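Local coordinates for peridinin-chlorophyll A protein (Amphidinium carterae, PDB 2C9E) that probably serves as a water-soluble light-harvesting antenna for blue-green light, holding peridinin and chlorophyll a inside a helical shell, at residues 1-6 / 96-101; 15-20 / 132-137. All blocks are in the same frame, centred on the assembly; numbering follows the deposited sequence.

Contact 1: residues 1-6 / 96-101; sequences DAIADA and ALARMI. Unlike the reference sequence in segment 1-6: Ala2 (reference Gly). With PID (peridinin), chain F.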
loop_
_atom_site.group_PDB
_atom_site.type_symbol
_atom_site.label_atom_id
_atom_site.label_comp_id
_atom_site.label_asym_id
_atom_site.label_seq_id
_atom_site.Cartn_x
_atom_site.Cartn_y
_atom_site.Cartn_z
ATOM N N ASP A 1 -17.952 -16.708 -16.802
ATOM C CA ASP A 1 -17.055 -17.870 -16.542
ATOM C C ASP A 1 -17.014 -18.244 -15.070
ATOM O O ASP A 1 -17.643 -17.587 -14.234
ATOM C CB ASP A 1 -15.621 -17.600 -17.048
ATOM C CG ASP A 1 -14.972 -16.380 -16.403
ATOM O OD1 ASP A 1 -15.511 -15.884 -15.383
ATOM O OD2 ASP A 1 -13.914 -15.925 -16.920
ATOM N N ALA A 2 -16.275 -19.302 -14.757
ATOM C CA ALA A 2 -16.147 -19.778 -13.386
ATOM C C ALA A 2 -15.837 -18.662 -12.346
ATOM O O ALA A 2 -16.474 -18.596 -11.286
ATOM C CB ALA A 2 -15.077 -20.879 -13.334
ATOM N N ILE A 3 -14.875 -17.793 -12.662
ATOM C CA ILE A 3 -14.458 -16.708 -11.764
ATOM C C ILE A 3 -15.589 -15.738 -11.569
ATOM O O ILE A 3 -15.969 -15.408 -10.435
ATOM C CB ILE A 3 -13.230 -15.935 -12.324
ATOM C CG1 ILE A 3 -11.964 -16.792 -12.178
ATOM C CG2 ILE A 3 -13.065 -14.579 -11.617
ATOM C CD1 ILE A 3 -10.679 -16.008 -12.425
ATOM N N ALA A 4 -16.138 -15.299 -12.692
ATOM C CA ALA A 4 -17.238 -14.353 -12.675
ATOM C C ALA A 4 -18.382 -14.871 -11.794
ATOM O O ALA A 4 -18.888 -14.139 -10.950
ATOM C CB ALA A 4 -17.743 -14.097 -14.117
ATOM N N ASP A 5 -18.766 -16.133 -11.963
ATOM C CA ASP A 5 -19.870 -16.623 -11.154
ATOM C C ASP A 5 -19.473 -16.779 -9.681
ATOM O O ASP A 5 -20.248 -16.457 -8.784
ATOM C CB ASP A 5 -20.411 -17.982 -11.677
ATOM C CG ASP A 5 -20.797 -17.956 -13.176
ATOM O OD1 ASP A 5 -21.126 -16.875 -13.741
ATOM O OD2 ASP A 5 -20.765 -19.044 -13.783
ATOM N N ALA A 6 -18.279 -17.283 -9.418
ATOM C CA ALA A 6 -17.894 -17.468 -8.017
ATOM C C ALA A 6 -17.748 -16.093 -7.324
ATOM O O ALA A 6 -18.167 -15.903 -6.181
ATOM C CB ALA A 6 -16.624 -18.253 -7.947
ATOM N N ALA A 96 -12.435 -7.894 -10.298
ATOM C CA ALA A 96 -11.146 -7.412 -10.781
ATOM C C ALA A 96 -10.006 -8.060 -9.926
ATOM O O ALA A 96 -9.034 -8.579 -10.463
ATOM C CB ALA A 96 -11.080 -5.893 -10.683
ATOM N N LEU A 97 -10.142 -8.045 -8.598
ATOM C CA LEU A 97 -9.110 -8.676 -7.734
ATOM C C LEU A 97 -8.992 -10.170 -8.027
ATOM O O LEU A 97 -7.899 -10.743 -7.972
ATOM C CB LEU A 97 -9.475 -8.512 -6.242
ATOM C CG LEU A 97 -9.231 -7.139 -5.613
ATOM C CD1 LEU A 97 -9.787 -7.070 -4.216
ATOM C CD2 LEU A 97 -7.724 -6.885 -5.624
ATOM N N ALA A 98 -10.105 -10.834 -8.321
ATOM C CA ALA A 98 -10.017 -12.253 -8.560
ATOM C C ALA A 98 -9.182 -12.492 -9.790
ATOM O O ALA A 98 -8.361 -13.393 -9.823
ATOM C CB ALA A 98 -11.466 -12.887 -8.702
ATOM N N ARG A 99 -9.388 -11.663 -10.805
ATOM C CA ARG A 99 -8.640 -11.798 -12.042
ATOM C C ARG A 99 -7.178 -11.404 -11.832
ATOM O O ARG A 99 -6.267 -12.059 -12.349
ATOM C CB ARG A 99 -9.332 -10.983 -13.166
ATOM C CG ARG A 99 -10.683 -11.646 -13.551
ATOM C CD ARG A 99 -11.408 -11.049 -14.754
ATOM N NE ARG A 99 -12.769 -11.625 -14.914
ATOM C CZ ARG A 99 -13.059 -12.905 -15.185
ATOM N NH1 ARG A 99 -12.123 -13.831 -15.356
ATOM N NH2 ARG A 99 -14.317 -13.268 -15.269
ATOM N N MET A 100 -6.936 -10.365 -11.029
ATOM C CA MET A 100 -5.567 -9.996 -10.813
ATOM C C MET A 100 -4.861 -11.104 -10.028
ATOM O O MET A 100 -3.671 -11.381 -10.268
ATOM C CB MET A 100 -5.487 -8.665 -10.075
ATOM C CG MET A 100 -4.064 -8.199 -9.747
ATOM S SD MET A 100 -4.219 -6.785 -8.537
ATOM C CE MET A 100 -4.284 -7.704 -6.902
ATOM N N ILE A 101 -5.554 -11.742 -9.087
ATOM C CA ILE A 101 -4.888 -12.799 -8.319
ATOM C C ILE A 101 -4.630 -14.049 -9.181
ATOM O O ILE A 101 -3.685 -14.830 -8.930
ATOM C CB ILE A 101 -5.698 -13.178 -7.037
ATOM C CG1 ILE A 101 -5.739 -11.955 -6.125
ATOM C CG2 ILE A 101 -5.070 -14.392 -6.322
ATOM C CD1 ILE A 101 -6.626 -12.095 -4.995
HETATM C C1 PID F . -5.129 -19.736 -2.778
HETATM C C2 PID F . -4.444 -21.069 -3.101
HETATM C C3 PID F . -3.314 -20.846 -4.110
HETATM C C4 PID F . -3.928 -20.281 -5.394
HETATM C C5 PID F . -4.515 -18.876 -5.215
HETATM C C6 PID F . -5.224 -18.660 -3.863
HETATM C C7 PID F . -6.217 -17.672 -3.870
HETATM C C8 PID F . -6.326 -16.600 -2.982
HETATM C C9 PID F . -7.313 -15.611 -3.034
HETATM C C10 PID F . -8.352 -15.488 -3.951
HETATM C C11 PID F . -7.388 -14.531 -2.253
HETATM C C12 PID F . -8.403 -13.754 -2.645
HETATM C C13 PID F . -8.760 -12.537 -2.061
HETATM C C14 PID F . -9.803 -11.689 -2.441
HETATM C C15 PID F . -10.007 -10.500 -1.737
HETATM C C16 PID F . -10.987 -9.544 -2.007
HETATM C C17 PID F . -11.100 -8.375 -1.254
HETATM C C18 PID F . -12.053 -7.398 -1.543
HETATM C C19 PID F . -12.191 -6.205 -0.837
HETATM C C20 PID F . -13.151 -5.274 -1.242
HETATM C C21 PID F . -13.374 -4.024 -0.662
HETATM C C22 PID F . -14.348 -3.181 -1.198
HETATM C C23 PID F . -14.576 -1.989 -0.715
HETATM C C24 PID F . -14.733 -0.771 -0.261
HETATM C C25 PID F . -13.911 0.416 -0.788
HETATM C C26 PID F . -13.175 1.052 0.397
HETATM C C27 PID F . -14.105 1.383 1.570
HETATM C C28 PID F . -14.929 0.171 2.024
HETATM C C29 PID F . -15.717 -0.459 0.868
HETATM C C30 PID F . -12.839 3.029 2.731
HETATM C C31 PID F . -12.044 3.502 3.950
HETATM C CM1 PID F . -6.217 -19.846 -1.708
HETATM C CM2 PID F . -5.475 -18.658 -6.389
HETATM C CM3 PID F . -3.352 -17.892 -5.365
HETATM C CM4 PID F . -10.707 -12.043 -3.627
HETATM C CM5 PID F . -12.538 -3.544 0.531
HETATM C CM6 PID F . -12.846 -0.045 -1.787
HETATM C CM7 PID F . -14.820 1.430 -1.488
HETATM C CM8 PID F . -16.415 -1.736 1.348
HETATM O O1 PID F . -4.313 -18.561 -2.752
HETATM O O2 PID F . -2.663 -22.083 -4.418
HETATM O O3 PID F . -8.608 -16.273 -4.862
HETATM O O4 PID F . -9.035 -14.328 -3.712
HETATM O O5 PID F . -16.666 0.487 0.356
HETATM O O6 PID F . -13.273 1.740 2.686
HETATM O O7 PID F . -13.134 3.828 1.844
#

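Contact 2: residues 15-20 / 132-137; sequences YPIAEK and AFEAEK. With DGD (digalactosyl diacyl glycerol (dgdg)), chain G.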
loop_
_atom_site.group_PDB
_atom_site.type_symbol
_atom_site.label_atom_id
_atom_site.label_comp_id
_atom_site.label_asym_id
_atom_site.label_seq_id
_atom_site.Cartn_x
_atom_site.Cartn_y
_atom_site.Cartn_z
ATOM N N TYR A 15 -21.267 -8.585 0.968
ATOM C CA TYR A 15 -21.765 -7.228 0.970
ATOM C C TYR A 15 -22.491 -6.905 2.257
ATOM O O TYR A 15 -22.225 -5.876 2.851
ATOM C CB TYR A 15 -22.688 -6.967 -0.238
ATOM C CG TYR A 15 -22.992 -5.504 -0.409
ATOM C CD1 TYR A 15 -22.071 -4.645 -1.029
ATOM C CD2 TYR A 15 -24.159 -4.943 0.125
ATOM C CE1 TYR A 15 -22.299 -3.276 -1.113
ATOM C CE2 TYR A 15 -24.400 -3.561 0.051
ATOM C CZ TYR A 15 -23.472 -2.731 -0.569
ATOM O OH TYR A 15 -23.710 -1.366 -0.636
ATOM N N PRO A 16 -23.404 -7.780 2.728
ATOM C CA PRO A 16 -24.129 -7.475 3.988
ATOM C C PRO A 16 -23.212 -7.387 5.205
ATOM O O PRO A 16 -23.484 -6.658 6.161
ATOM C CB PRO A 16 -25.147 -8.637 4.118
ATOM C CG PRO A 16 -25.327 -9.112 2.728
ATOM C CD PRO A 16 -23.894 -9.053 2.155
ATOM N N ILE A 17 -22.130 -8.156 5.199
ATOM C CA ILE A 17 -21.171 -8.086 6.310
ATOM C C ILE A 17 -20.405 -6.767 6.177
ATOM O O ILE A 17 -20.160 -6.067 7.168
ATOM C CB ILE A 17 -20.171 -9.276 6.248
ATOM C CG1 ILE A 17 -20.961 -10.590 6.419
ATOM C CG2 ILE A 17 -19.010 -9.050 7.276
ATOM C CD1 ILE A 17 -20.138 -11.901 6.244
ATOM N N ALA A 18 -20.011 -6.445 4.944
ATOM C CA ALA A 18 -19.311 -5.192 4.659
ATOM C C ALA A 18 -20.120 -3.960 5.152
ATOM O O ALA A 18 -19.557 -2.992 5.720
ATOM C CB ALA A 18 -19.069 -5.088 3.159
ATOM N N GLU A 19 -21.434 -3.985 4.922
ATOM C CA GLU A 19 -22.318 -2.892 5.366
ATOM C C GLU A 19 -22.305 -2.669 6.877
ATOM O O GLU A 19 -22.663 -1.610 7.340
ATOM C CB GLU A 19 -23.777 -3.168 4.982
ATOM C CG GLU A 19 -24.142 -2.899 3.564
ATOM C CD GLU A 19 -25.604 -3.255 3.298
ATOM O OE1 GLU A 19 -25.996 -4.420 3.524
ATOM O OE2 GLU A 19 -26.362 -2.372 2.866
ATOM N N LYS A 20 -21.934 -3.667 7.655
ATOM C CA LYS A 20 -21.917 -3.457 9.070
ATOM C C LYS A 20 -20.503 -3.139 9.597
ATOM O O LYS A 20 -20.323 -2.873 10.778
ATOM C CB LYS A 20 -22.493 -4.699 9.744
ATOM C CG LYS A 20 -23.968 -4.902 9.363
ATOM C CD LYS A 20 -24.754 -5.835 10.307
ATOM C CE LYS A 20 -24.409 -7.325 10.136
ATOM N NZ LYS A 20 -24.483 -7.810 8.708
ATOM N N ALA A 132 -21.646 -14.749 13.415
ATOM C CA ALA A 132 -20.934 -15.969 13.092
ATOM C C ALA A 132 -21.450 -16.817 11.927
ATOM O O ALA A 132 -20.643 -17.286 11.116
ATOM C CB ALA A 132 -20.784 -16.824 14.335
ATOM N N PHE A 133 -22.766 -17.040 11.838
ATOM C CA PHE A 133 -23.324 -17.844 10.760
ATOM C C PHE A 133 -23.065 -17.111 9.436
ATOM O O PHE A 133 -22.782 -17.701 8.377
ATOM C CB PHE A 133 -24.855 -18.032 10.936
ATOM C CG PHE A 133 -25.270 -19.085 11.958
ATOM C CD1 PHE A 133 -24.721 -20.366 11.951
ATOM C CD2 PHE A 133 -26.248 -18.783 12.914
ATOM C CE1 PHE A 133 -25.143 -21.348 12.896
ATOM C CE2 PHE A 133 -26.680 -19.742 13.853
ATOM C CZ PHE A 133 -26.124 -21.028 13.844
ATOM N N GLU A 134 -23.197 -15.802 9.495
ATOM C CA GLU A 134 -22.988 -15.005 8.309
ATOM C C GLU A 134 -21.538 -15.152 7.817
ATOM O O GLU A 134 -21.309 -15.522 6.684
ATOM C CB GLU A 134 -23.333 -13.559 8.628
ATOM C CG GLU A 134 -23.470 -12.693 7.426
ATOM C CD GLU A 134 -24.335 -11.448 7.708
ATOM O OE1 GLU A 134 -24.506 -11.076 8.883
ATOM O OE2 GLU A 134 -24.831 -10.839 6.724
ATOM N N ALA A 135 -20.554 -14.884 8.663
ATOM C CA ALA A 135 -19.145 -14.999 8.241
ATOM C C ALA A 135 -18.828 -16.456 7.749
ATOM O O ALA A 135 -18.089 -16.649 6.797
ATOM C CB ALA A 135 -18.204 -14.616 9.438
ATOM N N GLU A 136 -19.392 -17.467 8.395
ATOM C CA GLU A 136 -19.100 -18.841 7.973
ATOM C C GLU A 136 -19.540 -19.097 6.552
ATOM O O GLU A 136 -18.804 -19.697 5.761
ATOM C CB GLU A 136 -19.726 -19.831 8.937
ATOM C CG GLU A 136 -18.925 -19.881 10.234
ATOM C CD GLU A 136 -19.737 -20.377 11.433
ATOM O OE1 GLU A 136 -20.878 -20.912 11.230
ATOM O OE2 GLU A 136 -19.224 -20.212 12.570
ATOM N N LYS A 137 -20.743 -18.624 6.236
ATOM C CA LYS A 137 -21.308 -18.736 4.908
ATOM C C LYS A 137 -20.407 -17.935 3.930
ATOM O O LYS A 137 -20.108 -18.392 2.832
ATOM C CB LYS A 137 -22.751 -18.191 4.928
ATOM C CG LYS A 137 -23.432 -18.101 3.546
ATOM C CD LYS A 137 -24.904 -17.803 3.715
ATOM C CE LYS A 137 -25.370 -16.950 2.595
ATOM N NZ LYS A 137 -25.052 -15.504 2.965
HETATM C C1A DGD G . -5.733 -13.833 4.821
HETATM C C2A DGD G . -5.375 -12.370 4.918
HETATM C C3A DGD G . -3.863 -12.112 4.597
HETATM C C4A DGD G . -3.593 -10.663 4.300
HETATM C C5A DGD G . -2.484 -10.490 3.282
HETATM C C6A DGD G . -2.066 -9.054 3.109
HETATM C C7A DGD G . -3.127 -8.184 2.438
HETATM C C8A DGD G . -2.916 -6.639 2.709
HETATM C C9A DGD G . -2.463 -5.850 1.404
HETATM C CAA DGD G . -3.630 -5.174 0.724
HETATM C CBA DGD G . -3.343 -4.312 -0.515
HETATM C CCA DGD G . -2.446 -3.087 -0.338
HETATM C CDA DGD G . -2.432 -2.311 -1.687
HETATM C CEA DGD G . -1.611 -1.012 -1.698
HETATM C CFA DGD G . -2.188 0.134 -0.809
HETATM C CGA DGD G . -3.009 1.136 -1.641
HETATM C CHA DGD G . -3.937 2.010 -0.798
HETATM C CIA DGD G . -4.666 1.285 0.322
HETATM O O1A DGD G . -4.803 -14.646 4.867
HETATM C C1B DGD G . -10.634 -15.140 4.933
HETATM C C2B DGD G . -11.518 -14.438 3.935
HETATM C C3B DGD G . -12.668 -13.697 4.604
HETATM C C4B DGD G . -13.780 -14.663 5.014
HETATM C C5B DGD G . -15.160 -14.067 4.886
HETATM C C6B DGD G . -15.770 -13.905 6.272
HETATM C C7B DGD G . -16.148 -12.441 6.558
HETATM C C8B DGD G . -16.320 -11.641 5.298
HETATM C C9B DGD G . -15.407 -10.432 5.247
HETATM C CAB DGD G . -16.254 -9.186 4.954
HETATM C CBB DGD G . -15.414 -7.986 4.724
HETATM C CCB DGD G . -16.010 -7.170 3.628
HETATM C CDB DGD G . -15.051 -7.007 2.467
HETATM C CEB DGD G . -15.355 -8.007 1.419
HETATM C CFB DGD G . -14.676 -9.312 1.665
HETATM C CGB DGD G . -13.162 -9.184 1.557
HETATM C CHB DGD G . -12.482 -10.445 2.073
HETATM C CIB DGD G . -12.071 -10.349 3.554
HETATM O O1B DGD G . -10.927 -15.075 6.149
HETATM O O1G DGD G . -6.880 -14.264 5.287
HETATM C C1G DGD G . -7.075 -15.630 5.134
HETATM C C2G DGD G . -8.514 -15.897 5.580
HETATM O O2G DGD G . -9.391 -15.307 4.538
HETATM C C3G DGD G . -8.701 -17.414 5.718
HETATM O O3G DGD G . -8.030 -17.657 6.978
HETATM C C1D DGD G . -7.849 -19.021 7.286
HETATM C C2D DGD G . -6.742 -19.176 8.386
HETATM O O2D DGD G . -5.491 -18.716 7.870
HETATM C C3D DGD G . -6.599 -20.645 8.702
HETATM O O3D DGD G . -5.579 -20.834 9.703
HETATM C C4D DGD G . -7.950 -21.244 9.120
HETATM O O4D DGD G . -8.389 -20.682 10.346
HETATM C C5D DGD G . -8.987 -20.918 8.066
HETATM O O5D DGD G . -10.597 -22.557 8.722
HETATM C C6D DGD G . -10.363 -21.167 8.642
HETATM O O6D DGD G . -9.082 -19.525 7.780
HETATM C C1E DGD G . -11.107 -22.910 10.020
HETATM C C2E DGD G . -10.607 -24.299 10.378
HETATM O O2E DGD G . -9.163 -24.283 10.450
HETATM C C3E DGD G . -11.082 -25.258 9.234
HETATM O O3E DGD G . -10.746 -26.615 9.550
HETATM C C4E DGD G . -12.595 -25.114 9.102
HETATM O O4E DGD G . -13.189 -25.397 10.368
HETATM C C5E DGD G . -12.903 -23.645 8.740
HETATM O O6E DGD G . -12.550 -22.958 9.936
HETATM C C6E DGD G . -14.403 -23.452 8.485
HETATM O O5E DGD G . -14.785 -23.982 7.212
HETATM O O HOH W 1 -26.685 -9.181 7.340
#

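Contact 1: residues 1-6 / 96-101
Asp1 and Arg99 meet head-on in a two-pronged salt bridge, the guanidinium reaching the carboxylate end-on through NH1 and NH2. The shorter, straighter prong runs from Arg99 NH2 to Asp1 OD1 at 2.9 Å, with an N-H...O angle of 158°, close to the guanidinium plane. The other, from Arg99 NH1 to Asp1 OD2, is longer at 3.2 Å and more bent, in keeping with the 47° turn between the two flat groups. Ile3 CG2 lies over one face of the guanidinium, offset toward its rim, and also touches Ala98 CB at 3.7 Å, so a small apolar contact backs the ion pair. At the guanidinium edge, Ala4 CB packs 3.7 Å from Arg99 NH2.

Both charged groups have a further partner. With CG between its backbone N and carbonyl carbon (chi1 59°), Asp1 brings OD1 to Ala4 N at 2.8 Å, an Asx motif at the start of helix 2-18. Arg99, extended from CG to NE, is also in a salt bridge through NH2 with Glu95 OE2, its strongest polar partner.

The contact joins the N-terminal helix to a pigment-lining helix of this all-helical protein; the axes of segments 2-6 and 96-101 pass 10.0 Å apart, nearer antiparallel than parallel. Leu97 and Ile101 pack on peridinin, Leu97 and Met100 also touch helix 60-77, and helix 132-152 receives Ile3 and Ala98 through Ala152, Leu145 and Val149.

Contact 2: residues 15-20 / 132-137
Ile17 and Glu134 mark the nearest backbone approach, 7.4 Å between their CA atoms, where the C-terminal end of helix 2-18, kinked around Pro16, passes the first turns of helix 132-152. This helix-to-helix contact belongs to the all-helical shell of the peridinin-chlorophyll protein and borders its galactolipid site. The side chains of Ile17 and Glu134 run alongside one another, pointing opposite ways, CG1 of Ile17 lying 3.4 Å from Glu134 CG, while Ile17 CD1 reaches on to Ala135 CA. Glu134 has CG anti to its backbone N (chi1 -166°) and extends from there across the gap to Lys20. The Lys20 chain bends twice near its end, which returns NZ to Pro16 O at 3.0 Å and to Glu134 OE1 at 3.3 Å, a salt bridge in which NZ approaches OE1 from above the carboxylate plane. Replacing Glu134 with an alanine would probably leave the Lys20 ammonium without its anionic mate and open a gap beside Ile17 CG1. On the lipid side, Ile17 CG2 and Ala18 CB rest on one acyl chain of the digalactosyl diacyl glycerol, which Ala135 also borders. Water 1 completes the polar end, accepting from Lys20 NZ at 2.9 Å and donating to Glu134 OE2 at 2.6 Å.

Helix 2-18 is common to both contacts: its first turn enters contact 1 and its last turns enter contact 2. The centres lie about 20 Å apart, with nearest atoms about 10 Å from each other, and the two contacts do not meet. Along the chain the segments alternate, 1-6, 15-20, 96-101 and 132-137, so the two connections cross. The N-terminal helix is thus joined to helix 87-102 at one end and to helix 132-152 at the other, a helix that contact 1 also borders through its later residues. Together they tie the chain's start into a shell around pigment and lipid: peridinin borders both contacts, the galactolipid contact 2.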